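Glutathione S-transferase (Ceriporiopsis subvermispora, PDB 6J3E) probably conjugates glutathione to electrophilic substrates, as a serine-type fungal glutathione S-transferase related to the etherase LigE. Local coordinates at residues Glu228-Asp231 and Phe232-Trp235. Numbering follows the deposited sequence.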
# COMPACT_ATOMS: atom_id res chain seq x y z
N GLU A 228 21.82 -11.83 13.03
CA GLU A 228 20.86 -10.94 12.38
C GLU A 228 19.43 -11.30 12.76
O GLU A 228 18.62 -10.42 13.05
CB GLU A 228 21.08 -10.98 10.86
CG GLU A 228 22.41 -10.34 10.46
CD GLU A 228 22.71 -10.44 8.97
OE1 GLU A 228 23.45 -9.58 8.44
OE2 GLU A 228 22.21 -11.39 8.33
N TRP A 229 19.12 -12.60 12.84
CA TRP A 229 17.75 -12.96 13.19
C TRP A 229 17.46 -12.69 14.66
O TRP A 229 16.36 -12.21 15.00
CB TRP A 229 17.45 -14.42 12.88
CG TRP A 229 16.16 -14.78 13.53
CD1 TRP A 229 16.00 -15.55 14.64
CD2 TRP A 229 14.85 -14.34 13.15
NE1 TRP A 229 14.66 -15.64 14.96
CE2 TRP A 229 13.94 -14.90 14.06
CE3 TRP A 229 14.35 -13.54 12.11
CZ2 TRP A 229 12.57 -14.69 13.98
CZ3 TRP A 229 12.99 -13.33 12.03
CH2 TRP A 229 12.11 -13.89 12.96
N LYS A 230 18.40 -13.04 15.54
CA LYS A 230 18.16 -12.76 16.95
C LYS A 230 17.97 -11.27 17.19
O LYS A 230 17.19 -10.87 18.07
CB LYS A 230 19.28 -13.37 17.82
CG LYS A 230 18.85 -14.73 18.45
CD LYS A 230 17.47 -14.60 19.20
CE LYS A 230 17.10 -15.67 20.29
NZ LYS A 230 16.37 -16.90 19.85
N ASP A 231 18.61 -10.43 16.37
CA ASP A 231 18.35 -8.99 16.41
C ASP A 231 16.96 -8.67 15.88
O ASP A 231 16.26 -7.81 16.42
CB ASP A 231 19.41 -8.25 15.61
CG ASP A 231 19.13 -6.75 15.51
OD1 ASP A 231 19.02 -6.08 16.56
OD2 ASP A 231 19.01 -6.24 14.36
N PHE A 232 16.56 -9.36 14.80
CA PHE A 232 15.26 -9.09 14.19
C PHE A 232 14.13 -9.25 15.19
O PHE A 232 13.15 -8.51 15.15
CB PHE A 232 15.04 -10.03 12.99
CG PHE A 232 13.91 -9.62 12.08
CD1 PHE A 232 12.59 -9.88 12.41
CD2 PHE A 232 14.17 -9.01 10.86
CE1 PHE A 232 11.57 -9.52 11.57
CE2 PHE A 232 13.13 -8.66 10.00
CZ PHE A 232 11.84 -8.91 10.37
N GLU A 233 14.24 -10.23 16.10
CA GLU A 233 13.09 -10.43 16.97
C GLU A 233 13.03 -9.42 18.11
O GLU A 233 12.07 -9.47 18.89
CB GLU A 233 13.03 -11.86 17.53
CG GLU A 233 14.29 -12.70 17.55
CD GLU A 233 13.99 -14.10 18.02
OE1 GLU A 233 13.20 -14.82 17.37
OE2 GLU A 233 14.51 -14.47 19.10
N THR A 234 13.99 -8.51 18.23
CA THR A 234 13.84 -7.40 19.17
C THR A 234 13.19 -6.18 18.54
O THR A 234 12.89 -5.22 19.25
CB THR A 234 15.19 -6.99 19.74
OG1 THR A 234 15.83 -6.10 18.81
CG2 THR A 234 16.06 -8.20 20.00
N TRP A 235 13.01 -6.18 17.22
CA TRP A 235 12.48 -4.99 16.57
C TRP A 235 11.05 -4.71 17.03
O TRP A 235 10.25 -5.64 17.21
CB TRP A 235 12.49 -5.16 15.05
CG TRP A 235 13.82 -5.24 14.43
CD1 TRP A 235 15.03 -5.22 15.06
CD2 TRP A 235 14.09 -5.37 13.04
NE1 TRP A 235 16.04 -5.33 14.13
CE2 TRP A 235 15.48 -5.42 12.88
CE3 TRP A 235 13.27 -5.46 11.90
CZ2 TRP A 235 16.09 -5.54 11.63
CZ3 TRP A 235 13.87 -5.58 10.65
CH2 TRP A 235 15.27 -5.63 10.53
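D231 O, near the end of helix 227-232, is gripped twice by T234: OG1 approaches D231 O in the carbonyl plane at 3.0 Å, while T234 N comes from above that plane. The chain leaves the helix through a type I turn, F232 to W235, closed by a bond from W235 N to F232 O. W235, the last residue of the turn, donates through NE1 back to D231 OD2 (3.1 Å), meeting it from above the carboxylate plane; CG anti to the backbone N (chi1 175°) carries the D231 carboxylate to the indole N-H. The W235 ring also makes a cation-pi contact with R179 of helix 169-189. Further back along the helix, W229 packs on V215 and V218 of helix 206-222, and its ring lies nearly parallel (13°) to that of F232 but slid apart, touching through W229 CZ3 and F232 CD1 (3.5 Å). E233 CG sits over the W229 five-membered ring, and its carboxylate continues to a salt bridge between OE2 and K230 NZ (3.2 Å). With an alanine at W229, E233 CG, F232 CD1 and both valines would probably lose the indole they touch. The paired T234 donors and the indole-carboxylate bond probably help hold the helix exit.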